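Local coordinates for protein beta-agarase D (Zobellia galactanivorans, PDB 4ASM) that cleaves the beta-1,4 linkages of agarose at random with retention of anomeric configuration, as the catalytic domain of a secreted family GH16 endo-beta-agarase, at residues A[8-16]-A[353-361]; A[130-141]-A[218-229]. All blocks are in the same frame, centred on the assembly; numbering follows the deposited sequence.

Contact 1: residues A[8-16]-A[353-361]. With CA (calcium ion), chain B.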
loop_
_atom_site.group_PDB
_atom_site.type_symbol
_atom_site.label_atom_id
_atom_site.label_comp_id
_atom_site.label_asym_id
_atom_site.label_seq_id
_atom_site.Cartn_x
_atom_site.Cartn_y
_atom_site.Cartn_z
ATOM N N TYR A 8 20.479 -7.790 12.449
ATOM C CA TYR A 8 19.351 -6.950 12.036
ATOM C C TYR A 8 18.183 -7.179 12.967
ATOM O O TYR A 8 18.064 -8.261 13.555
ATOM C CB TYR A 8 18.896 -7.314 10.633
ATOM C CG TYR A 8 19.953 -7.208 9.566
ATOM C CD1 TYR A 8 20.286 -5.982 9.017
ATOM C CD2 TYR A 8 20.602 -8.346 9.094
ATOM C CE1 TYR A 8 21.246 -5.887 8.026
ATOM C CE2 TYR A 8 21.572 -8.261 8.101
ATOM C CZ TYR A 8 21.876 -7.025 7.574
ATOM O OH TYR A 8 22.849 -6.926 6.601
ATOM N N ASP A 9 17.301 -6.180 13.061
ATOM C CA ASP A 9 16.116 -6.273 13.921
ATOM C C ASP A 9 15.255 -7.497 13.653
ATOM O O ASP A 9 14.577 -7.989 14.574
ATOM C CB ASP A 9 15.229 -5.034 13.757
ATOM C CG ASP A 9 15.816 -3.789 14.393
ATOM O OD1 ASP A 9 16.775 -3.888 15.197
ATOM O OD2 ASP A 9 15.292 -2.689 14.119
ATOM N N TRP A 10 15.259 -7.959 12.405
ATOM C CA TRP A 10 14.389 -9.042 11.957
ATOM C C TRP A 10 15.064 -10.400 12.054
ATOM O O TRP A 10 14.521 -11.400 11.592
ATOM C CB TRP A 10 13.945 -8.825 10.501
ATOM C CG TRP A 10 15.098 -8.619 9.552
ATOM C CD1 TRP A 10 15.978 -9.571 9.095
ATOM C CD2 TRP A 10 15.511 -7.377 8.973
ATOM N NE1 TRP A 10 16.894 -8.995 8.249
ATOM C CE2 TRP A 10 16.643 -7.650 8.166
ATOM C CE3 TRP A 10 15.019 -6.058 9.032
ATOM C CZ2 TRP A 10 17.287 -6.656 7.421
ATOM C CZ3 TRP A 10 15.687 -5.066 8.303
ATOM C CH2 TRP A 10 16.806 -5.375 7.520
ATOM N N ASP A 11 16.275 -10.457 12.613
ATOM C CA ASP A 11 17.014 -11.714 12.583
ATOM C C ASP A 11 16.220 -12.890 13.166
ATOM O O ASP A 11 16.295 -13.993 12.643
ATOM C CB ASP A 11 18.345 -11.577 13.312
ATOM C CG ASP A 11 19.419 -10.911 12.467
ATOM O OD1 ASP A 11 19.242 -10.751 11.240
ATOM O OD2 ASP A 11 20.454 -10.547 13.055
ATOM N N ASN A 12 15.465 -12.625 14.231
ATOM C CA ASN A 12 14.717 -13.671 14.946
ATOM C C ASN A 12 13.327 -13.961 14.372
ATOM O O ASN A 12 12.579 -14.782 14.914
ATOM C CB ASN A 12 14.589 -13.314 16.438
ATOM C CG ASN A 12 15.942 -13.089 17.113
ATOM O OD1 ASN A 12 16.959 -13.673 16.720
ATOM N ND2 ASN A 12 15.949 -12.234 18.136
ATOM N N VAL A 13 12.988 -13.287 13.276
ATOM C CA VAL A 13 11.623 -13.315 12.759
ATOM C C VAL A 13 11.531 -14.189 11.524
ATOM O O VAL A 13 12.133 -13.885 10.495
ATOM C CB VAL A 13 11.160 -11.891 12.388
ATOM C CG1 VAL A 13 9.690 -11.903 11.952
ATOM C CG2 VAL A 13 11.387 -10.902 13.542
ATOM N N PRO A 14 10.787 -15.296 11.605
ATOM C CA PRO A 14 10.682 -16.162 10.435
ATOM C C PRO A 14 10.138 -15.425 9.213
ATOM O O PRO A 14 9.302 -14.528 9.344
ATOM C CB PRO A 14 9.722 -17.268 10.880
ATOM C CG PRO A 14 9.852 -17.287 12.379
ATOM C CD PRO A 14 10.077 -15.843 12.770
ATOM N N ILE A 15 10.650 -15.799 8.052
ATOM C CA ILE A 15 10.131 -15.308 6.785
ATOM C C ILE A 15 8.891 -16.137 6.454
ATOM O O ILE A 15 8.987 -17.350 6.265
ATOM C CB ILE A 15 11.192 -15.435 5.687
ATOM C CG1 ILE A 15 12.445 -14.642 6.085
ATOM C CG2 ILE A 15 10.634 -14.964 4.344
ATOM C CD1 ILE A 15 13.729 -15.064 5.344
ATOM N N PRO A 16 7.703 -15.496 6.409
ATOM C CA PRO A 16 6.477 -16.297 6.302
ATOM C C PRO A 16 6.163 -16.802 4.899
ATOM O O PRO A 16 5.347 -17.708 4.747
ATOM C CB PRO A 16 5.395 -15.331 6.783
ATOM C CG PRO A 16 5.914 -13.976 6.422
ATOM C CD PRO A 16 7.427 -14.050 6.499
ATOM N N VAL A 353 7.933 3.014 11.311
ATOM C CA VAL A 353 8.362 1.748 10.729
ATOM C C VAL A 353 9.665 1.310 11.409
ATOM O O VAL A 353 10.716 1.944 11.291
ATOM C CB VAL A 353 8.534 1.812 9.192
ATOM C CG1 VAL A 353 8.917 0.442 8.634
ATOM C CG2 VAL A 353 7.239 2.343 8.507
ATOM N N ASP A 354 9.571 0.215 12.144
ATOM C CA ASP A 354 10.722 -0.336 12.846
ATOM C C ASP A 354 11.752 -0.877 11.861
ATOM O O ASP A 354 12.964 -0.677 12.035
ATOM C CB ASP A 354 10.204 -1.430 13.778
ATOM C CG ASP A 354 11.274 -2.031 14.688
ATOM O OD1 ASP A 354 12.397 -1.478 14.816
ATOM O OD2 ASP A 354 10.969 -3.072 15.293
ATOM N N TRP A 355 11.268 -1.557 10.827
ATOM C CA TRP A 355 12.141 -2.129 9.815
ATOM C C TRP A 355 11.362 -2.521 8.577
ATOM O O TRP A 355 10.155 -2.745 8.631
ATOM C CB TRP A 355 12.918 -3.332 10.353
ATOM C CG TRP A 355 12.156 -4.450 11.036
ATOM C CD1 TRP A 355 12.129 -4.684 12.383
ATOM C CD2 TRP A 355 11.426 -5.546 10.428
ATOM N NE1 TRP A 355 11.408 -5.822 12.656
ATOM C CE2 TRP A 355 10.963 -6.367 11.483
ATOM C CE3 TRP A 355 11.085 -5.887 9.108
ATOM C CZ2 TRP A 355 10.196 -7.524 11.260
ATOM C CZ3 TRP A 355 10.318 -7.038 8.886
ATOM C CH2 TRP A 355 9.891 -7.850 9.965
ATOM N N ILE A 356 12.074 -2.588 7.459
ATOM C CA ILE A 356 11.563 -3.152 6.227
ATOM C C ILE A 356 12.655 -4.035 5.634
ATOM O O ILE A 356 13.811 -3.611 5.493
ATOM C CB ILE A 356 11.059 -2.045 5.250
ATOM C CG1 ILE A 356 10.376 -2.657 4.016
ATOM C CG2 ILE A 356 12.187 -1.061 4.892
ATOM C CD1 ILE A 356 9.649 -1.627 3.182
ATOM N N ARG A 357 12.285 -5.269 5.312
ATOM C CA ARG A 357 13.244 -6.229 4.781
ATOM C C ARG A 357 12.779 -6.735 3.424
ATOM O O ARG A 357 11.571 -6.849 3.162
ATOM C CB ARG A 357 13.442 -7.395 5.766
ATOM C CG ARG A 357 12.237 -8.277 5.999
ATOM C CD ARG A 357 12.547 -9.268 7.123
ATOM N NE ARG A 357 11.405 -10.101 7.471
ATOM C CZ ARG A 357 11.502 -11.222 8.178
ATOM N NH1 ARG A 357 12.700 -11.658 8.584
ATOM N NH2 ARG A 357 10.404 -11.884 8.502
ATOM N N VAL A 358 13.749 -7.051 2.572
ATOM C CA VAL A 358 13.488 -7.456 1.202
ATOM C C VAL A 358 14.316 -8.703 0.950
ATOM O O VAL A 358 15.527 -8.697 1.209
ATOM C CB VAL A 358 13.903 -6.345 0.223
ATOM C CG1 VAL A 358 13.683 -6.788 -1.208
ATOM C CG2 VAL A 358 13.135 -5.055 0.518
ATOM N N TYR A 359 13.669 -9.768 0.462
ATOM C CA TYR A 359 14.361 -11.016 0.101
ATOM C C TYR A 359 14.014 -11.451 -1.314
ATOM O O TYR A 359 12.952 -11.114 -1.850
ATOM C CB TYR A 359 13.947 -12.156 1.030
ATOM C CG TYR A 359 14.273 -11.985 2.487
ATOM C CD1 TYR A 359 15.494 -12.425 3.025
ATOM C CD2 TYR A 359 13.338 -11.426 3.361
ATOM C CE1 TYR A 359 15.771 -12.268 4.394
ATOM C CE2 TYR A 359 13.597 -11.280 4.702
ATOM C CZ TYR A 359 14.816 -11.701 5.230
ATOM O OH TYR A 359 15.039 -11.545 6.580
ATOM N N LYS A 360 14.923 -12.198 -1.929
ATOM C CA LYS A 360 14.584 -12.914 -3.146
ATOM C C LYS A 360 14.889 -14.401 -2.959
ATOM O O LYS A 360 15.814 -14.744 -2.217
ATOM C CB LYS A 360 15.342 -12.341 -4.346
ATOM C CG LYS A 360 15.062 -10.862 -4.623
ATOM C CD LYS A 360 15.915 -10.326 -5.772
ATOM C CE LYS A 360 15.416 -10.808 -7.120
ATOM N NZ LYS A 360 14.074 -10.196 -7.466
ATOM N N PRO A 361 14.108 -15.285 -3.612
ATOM C CA PRO A 361 14.316 -16.725 -3.476
ATOM C C PRO A 361 15.456 -17.184 -4.377
ATOM O O PRO A 361 15.513 -16.803 -5.555
ATOM C CB PRO A 361 12.989 -17.307 -3.965
ATOM C CG PRO A 361 12.468 -16.348 -4.938
ATOM C CD PRO A 361 13.004 -14.967 -4.529
HETATM CA CA CA B . 14.422 -0.548 14.042
HETATM O O HOH W 1 14.523 -0.536 16.466
#
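Asp-9 and Asp-354 meet through a calcium ion. Asp-9 OD2 binds the ion at 2.3 Å, while Asp-354 grips it twice, through OD1 at 2.4 Å and through its backbone O; one water, Asp-34, Asn-36 and Gly-89 complete the site. Asp-9 OD2 and Asp-354 OD1 lie 3.2 Å apart, a closeness the calcium between them probably makes tolerable. Asp-354 OD2, off the metal, forms a salt bridge with Arg-138.

Trp-10 CB stands over the centre of the Trp-355 six-membered ring, 3.9 Å from its centroid; the edge of the Trp-10 indole is turned toward the face of Trp-355, an offset edge-to-face pair with planes at 69°. Arg-357 CB sits over the Trp-10 six-membered ring, and Ile-15 CD1 over the Tyr-359 ring, 3.6 Å from its centroid.

The Arg-357 chain, extended from CG to NE, carries the guanidinium to two carbonyls near its plane: NH1 donates to Val-13 O at 3.0 Å (154° at the hydrogen), and NH2 to Pro-14 O from well above that carbonyl plane. NH2 also forms a salt bridge with Glu-136. A leucine here would probably leave the Val-13 and Pro-14 carbonyls without these donors and Glu-136 OE1 without its charged mate.

Asp-354 and Trp-355 together face Arg-138, a classic beta bulge, and the whole is an N-terminal loop clamped by calcium onto a strand of the GH16 beta-sandwich.

Contact 2: residues A[130-141]-A[218-229]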
loop_
_atom_site.group_PDB
_atom_site.type_symbol
_atom_site.label_atom_id
_atom_site.label_comp_id
_atom_site.label_asym_id
_atom_site.label_seq_id
_atom_site.Cartn_x
_atom_site.Cartn_y
_atom_site.Cartn_z
ATOM N N LYS A 130 11.671 -6.401 -8.112
ATOM C CA LYS A 130 10.914 -7.071 -9.172
ATOM C C LYS A 130 10.736 -8.536 -8.788
ATOM O O LYS A 130 11.595 -9.117 -8.110
ATOM C CB LYS A 130 11.649 -6.958 -10.528
ATOM C CG LYS A 130 10.727 -7.277 -11.737
ATOM C CD LYS A 130 11.459 -7.087 -13.066
ATOM C CE LYS A 130 10.524 -7.341 -14.232
ATOM N NZ LYS A 130 11.189 -6.951 -15.511
ATOM N N TYR A 131 9.626 -9.143 -9.217
ATOM C CA TYR A 131 9.414 -10.556 -8.943
ATOM C C TYR A 131 10.636 -11.360 -9.432
ATOM O O TYR A 131 11.280 -10.994 -10.431
ATOM C CB TYR A 131 8.123 -11.063 -9.608
ATOM C CG TYR A 131 8.233 -11.150 -11.109
ATOM C CD1 TYR A 131 8.725 -12.312 -11.723
ATOM C CD2 TYR A 131 7.863 -10.069 -11.911
ATOM C CE1 TYR A 131 8.868 -12.377 -13.094
ATOM C CE2 TYR A 131 7.992 -10.138 -13.306
ATOM C CZ TYR A 131 8.494 -11.299 -13.876
ATOM O OH TYR A 131 8.629 -11.387 -15.251
ATOM N N PRO A 132 10.973 -12.440 -8.719
ATOM C CA PRO A 132 10.383 -12.859 -7.460
ATOM C C PRO A 132 11.016 -12.104 -6.296
ATOM O O PRO A 132 12.245 -12.011 -6.199
ATOM C CB PRO A 132 10.707 -14.355 -7.399
ATOM C CG PRO A 132 12.001 -14.481 -8.203
ATOM C CD PRO A 132 12.036 -13.354 -9.181
ATOM N N VAL A 133 10.176 -11.556 -5.423
ATOM C CA VAL A 133 10.675 -10.747 -4.315
ATOM C C VAL A 133 9.629 -10.714 -3.203
ATOM O O VAL A 133 8.425 -10.637 -3.483
ATOM C CB VAL A 133 11.054 -9.307 -4.773
ATOM C CG1 VAL A 133 9.830 -8.528 -5.233
ATOM C CG2 VAL A 133 11.831 -8.562 -3.690
ATOM N N PHE A 134 10.111 -10.771 -1.969
ATOM C CA PHE A 134 9.268 -10.627 -0.778
ATOM C C PHE A 134 9.671 -9.378 0.002
ATOM O O PHE A 134 10.855 -9.181 0.304
ATOM C CB PHE A 134 9.398 -11.882 0.100
ATOM C CG PHE A 134 8.692 -11.786 1.423
ATOM C CD1 PHE A 134 7.305 -11.756 1.483
ATOM C CD2 PHE A 134 9.429 -11.737 2.605
ATOM C CE1 PHE A 134 6.661 -11.657 2.717
ATOM C CE2 PHE A 134 8.797 -11.638 3.847
ATOM C CZ PHE A 134 7.401 -11.595 3.889
ATOM N N VAL A 135 8.691 -8.520 0.285
ATOM C CA VAL A 135 8.945 -7.264 1.001
ATOM C C VAL A 135 8.055 -7.265 2.229
ATOM O O VAL A 135 6.850 -7.439 2.103
ATOM C CB VAL A 135 8.608 -6.016 0.114
ATOM C CG1 VAL A 135 8.981 -4.712 0.833
ATOM C CG2 VAL A 135 9.343 -6.099 -1.237
ATOM N N GLU A 136 8.644 -7.055 3.400
ATOM C CA GLU A 136 7.864 -7.054 4.642
ATOM C C GLU A 136 8.337 -5.964 5.592
ATOM O O GLU A 136 9.548 -5.744 5.722
ATOM C CB GLU A 136 7.978 -8.428 5.341
ATOM C CG GLU A 136 7.114 -8.587 6.592
ATOM C CD GLU A 136 7.429 -9.830 7.379
ATOM O OE1 GLU A 136 8.613 -10.213 7.442
ATOM O OE2 GLU A 136 6.491 -10.426 7.951
ATOM N N ALA A 137 7.397 -5.306 6.274
ATOM C CA ALA A 137 7.724 -4.260 7.236
ATOM C C ALA A 137 7.087 -4.510 8.584
ATOM O O ALA A 137 6.009 -5.108 8.664
ATOM C CB ALA A 137 7.298 -2.889 6.715
ATOM N N ARG A 138 7.763 -4.052 9.638
ATOM C CA ARG A 138 7.152 -3.999 10.959
ATOM C C ARG A 138 6.822 -2.538 11.197
ATOM O O ARG A 138 7.700 -1.674 11.174
ATOM C CB ARG A 138 8.081 -4.545 12.044
ATOM C CG ARG A 138 7.436 -4.549 13.416
ATOM C CD ARG A 138 8.300 -5.345 14.420
ATOM N NE ARG A 138 7.590 -5.463 15.701
ATOM C CZ ARG A 138 7.740 -4.635 16.732
ATOM N NH1 ARG A 138 8.580 -3.614 16.665
ATOM N NH2 ARG A 138 7.017 -4.822 17.837
ATOM N N VAL A 139 5.539 -2.262 11.429
ATOM C CA VAL A 139 5.018 -0.898 11.378
ATOM C C VAL A 139 3.935 -0.663 12.424
ATOM O O VAL A 139 3.080 -1.527 12.614
ATOM C CB VAL A 139 4.480 -0.583 9.955
ATOM C CG1 VAL A 139 3.463 -1.643 9.474
ATOM C CG2 VAL A 139 3.915 0.834 9.881
ATOM N N LYS A 140 4.003 0.483 13.113
ATOM C CA LYS A 140 2.911 0.918 13.959
ATOM C C LYS A 140 1.995 1.765 13.092
ATOM O O LYS A 140 2.319 2.918 12.762
ATOM C CB LYS A 140 3.419 1.735 15.131
ATOM C CG LYS A 140 2.318 2.104 16.129
ATOM C CD LYS A 140 2.871 2.889 17.289
ATOM C CE LYS A 140 1.812 3.136 18.350
ATOM N NZ LYS A 140 2.373 3.946 19.483
ATOM N N VAL A 141 0.846 1.185 12.744
ATOM C CA VAL A 141 -0.148 1.888 11.928
ATOM C C VAL A 141 -0.567 3.175 12.646
ATOM O O VAL A 141 -0.789 3.159 13.863
ATOM C CB VAL A 141 -1.373 0.971 11.701
ATOM C CG1 VAL A 141 -2.468 1.685 10.908
ATOM C CG2 VAL A 141 -0.934 -0.346 11.016
ATOM N N GLY A 218 -2.602 2.460 15.824
ATOM C CA GLY A 218 -1.896 2.279 17.103
ATOM C C GLY A 218 -1.327 0.893 17.350
ATOM O O GLY A 218 -0.559 0.704 18.310
ATOM N N LYS A 219 -1.677 -0.075 16.500
ATOM C CA LYS A 219 -1.129 -1.436 16.622
ATOM C C LYS A 219 0.150 -1.536 15.807
ATOM O O LYS A 219 0.243 -0.955 14.708
ATOM C CB LYS A 219 -2.126 -2.490 16.119
ATOM C CG LYS A 219 -3.352 -2.644 16.989
ATOM C CD LYS A 219 -4.238 -3.782 16.489
ATOM C CE LYS A 219 -4.818 -4.585 17.641
ATOM N NZ LYS A 219 -3.850 -5.633 18.096
ATOM N N THR A 220 1.143 -2.257 16.333
ATOM C CA THR A 220 2.279 -2.596 15.491
ATOM C C THR A 220 2.159 -4.013 14.961
ATOM O O THR A 220 1.937 -4.986 15.710
ATOM C CB THR A 220 3.705 -2.111 15.943
ATOM O OG1 THR A 220 4.733 -3.122 15.848
ATOM C CG2 THR A 220 3.692 -1.267 17.162
ATOM N N ILE A 221 2.255 -4.085 13.646
ATOM C CA ILE A 221 2.033 -5.309 12.908
ATOM C C ILE A 221 3.245 -5.566 12.014
ATOM O O ILE A 221 4.039 -4.650 11.735
ATOM C CB ILE A 221 0.747 -5.232 12.041
ATOM C CG1 ILE A 221 0.843 -4.146 10.963
ATOM C CG2 ILE A 221 -0.506 -4.973 12.911
ATOM C CD1 ILE A 221 -0.344 -4.232 9.945
ATOM N N ARG A 222 3.390 -6.808 11.564
ATOM C CA ARG A 222 4.254 -7.111 10.427
ATOM C C ARG A 222 3.353 -7.331 9.230
ATOM O O ARG A 222 2.359 -8.063 9.316
ATOM C CB ARG A 222 5.059 -8.384 10.673
ATOM C CG ARG A 222 6.129 -8.228 11.704
ATOM C CD ARG A 222 7.028 -9.435 11.614
ATOM N NE ARG A 222 6.447 -10.657 12.170
ATOM C CZ ARG A 222 6.343 -11.836 11.542
ATOM N NH1 ARG A 222 6.724 -12.028 10.275
ATOM N NH2 ARG A 222 5.846 -12.862 12.218
ATOM N N ILE A 223 3.668 -6.690 8.118
ATOM C CA ILE A 223 2.848 -6.863 6.911
ATOM C C ILE A 223 3.777 -6.932 5.702
ATOM O O ILE A 223 4.724 -6.151 5.593
ATOM C CB ILE A 223 1.759 -5.766 6.794
ATOM C CG1 ILE A 223 0.846 -5.998 5.578
ATOM C CG2 ILE A 223 2.370 -4.367 6.799
ATOM C CD1 ILE A 223 -0.464 -5.206 5.688
ATOM N N GLY A 224 3.483 -7.849 4.798
ATOM C CA GLY A 224 4.366 -8.049 3.647
ATOM C C GLY A 224 3.643 -8.616 2.459
ATOM O O GLY A 224 2.546 -9.156 2.591
ATOM N N VAL A 225 4.267 -8.472 1.301
ATOM C CA VAL A 225 3.794 -9.089 0.074
ATOM C C VAL A 225 4.886 -9.937 -0.548
ATOM O O VAL A 225 6.045 -9.500 -0.638
ATOM C CB VAL A 225 3.248 -8.047 -0.946
ATOM C CG1 VAL A 225 2.667 -8.725 -2.171
ATOM C CG2 VAL A 225 2.180 -7.261 -0.330
ATOM N N ASN A 226 4.507 -11.152 -0.950
ATOM C CA ASN A 226 5.384 -12.002 -1.741
ATOM C C ASN A 226 4.931 -11.860 -3.182
ATOM O O ASN A 226 3.826 -12.296 -3.555
ATOM C CB ASN A 226 5.319 -13.457 -1.257
ATOM C CG ASN A 226 6.317 -14.364 -1.980
ATOM O OD1 ASN A 226 7.335 -13.904 -2.504
ATOM N ND2 ASN A 226 6.005 -15.661 -2.031
ATOM N N TRP A 227 5.752 -11.164 -3.975
ATOM C CA TRP A 227 5.488 -10.958 -5.389
ATOM C C TRP A 227 6.160 -12.118 -6.111
ATOM O O TRP A 227 7.383 -12.153 -6.298
ATOM C CB TRP A 227 6.012 -9.586 -5.818
ATOM C CG TRP A 227 5.817 -9.256 -7.257
ATOM C CD1 TRP A 227 5.058 -9.930 -8.181
ATOM C CD2 TRP A 227 6.378 -8.128 -7.940
ATOM N NE1 TRP A 227 5.138 -9.295 -9.404
ATOM C CE2 TRP A 227 5.948 -8.193 -9.278
ATOM C CE3 TRP A 227 7.213 -7.074 -7.543
ATOM C CZ2 TRP A 227 6.324 -7.240 -10.222
ATOM C CZ3 TRP A 227 7.594 -6.154 -8.467
ATOM C CH2 TRP A 227 7.143 -6.227 -9.794
ATOM N N VAL A 228 5.343 -13.110 -6.438
ATOM C CA VAL A 228 5.822 -14.417 -6.864
ATOM C C VAL A 228 6.195 -14.410 -8.342
ATOM O O VAL A 228 7.231 -14.979 -8.743
ATOM C CB VAL A 228 4.726 -15.490 -6.600
ATOM C CG1 VAL A 228 5.147 -16.867 -7.140
ATOM C CG2 VAL A 228 4.467 -15.575 -5.128
ATOM N N SER A 229 5.357 -13.767 -9.147
ATOM C CA SER A 229 5.448 -13.871 -10.591
ATOM C C SER A 229 4.691 -12.716 -11.209
ATOM O O SER A 229 4.105 -11.905 -10.489
ATOM C CB SER A 229 4.814 -15.194 -11.024
ATOM O OG SER A 229 3.404 -15.097 -10.870
HETATM O O HOH W 2 3.758 -10.761 8.099
HETATM O O HOH W 3 4.214 -6.317 17.458
#
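Glu-136 and Arg-222 form a salt bridge on one face of an antiparallel strand pair, 133-140 with 220-229, within the GH16 beta-sandwich. The strand axes approach to 4.5 Å, and the hydrogen-bonded pairs run from Val-133 with Trp-227 through Val-135 with Val-225 and Ala-137 with Ile-223 to Val-139 with Ile-221.

The Glu-136 side chain can be traced outward. CB lies near Gly-224 CA, where a side chain on the glycine would clash with it. With CG anti to the backbone N (chi1 -175°), the chain runs out extended, CG passing 3.6 Å from Ile-223 O. CD comes 3.7 Å from Arg-222 NH1, with the carboxylate and guanidinium planes 76° apart. At the tip the oxygens divide their work: OE1 pairs with Arg-357, whereas OE2 accepts, on its syn side, a bent bond from Arg-222 NH1 (2.8 Å, 130° at the hydrogen). A water donates to OE2 as well. The carboxylate is thus held between two arginines, which would probably favour its ionised form.

Farther along this face, Thr-220 OG1 sits over the Arg-138 guanidinium, whose NH1 forms a salt bridge with Asp-354.

The other face is apolar: Val-139 CG1 packs against Ile-221 CG1 at 3.9 Å, and Val-133 CG1 approaches Trp-227 CE3. Beyond the paired region, past the cis peptide bond before Pro-132, Tyr-131 CB lies over the Trp-227 five-membered ring, 3.5 Å from its centroid.

Overall arrangement
Strand 133-140 pairs with strand 350-362 and with strand 220-229, so the strands of the two contacts are neighbours in a sheet, with loop 8-16 packed on strand 350-362; the contact centres are about 9 Å apart. Contact 1 is the more peripheral, about 18 Å from the chain centre against about 9 Å for contact 2, though both are partly buried. Their chemistry differs accordingly: contact 1 fastens an irregular loop through metal, ring faces and side-chain-to-carbonyl bonds, whereas contact 2 rests on regular backbone pairing and buries about twice the surface, 1116 against 526 Å². Two salt bridges between strands 350-362 and 133-140 join the contacts.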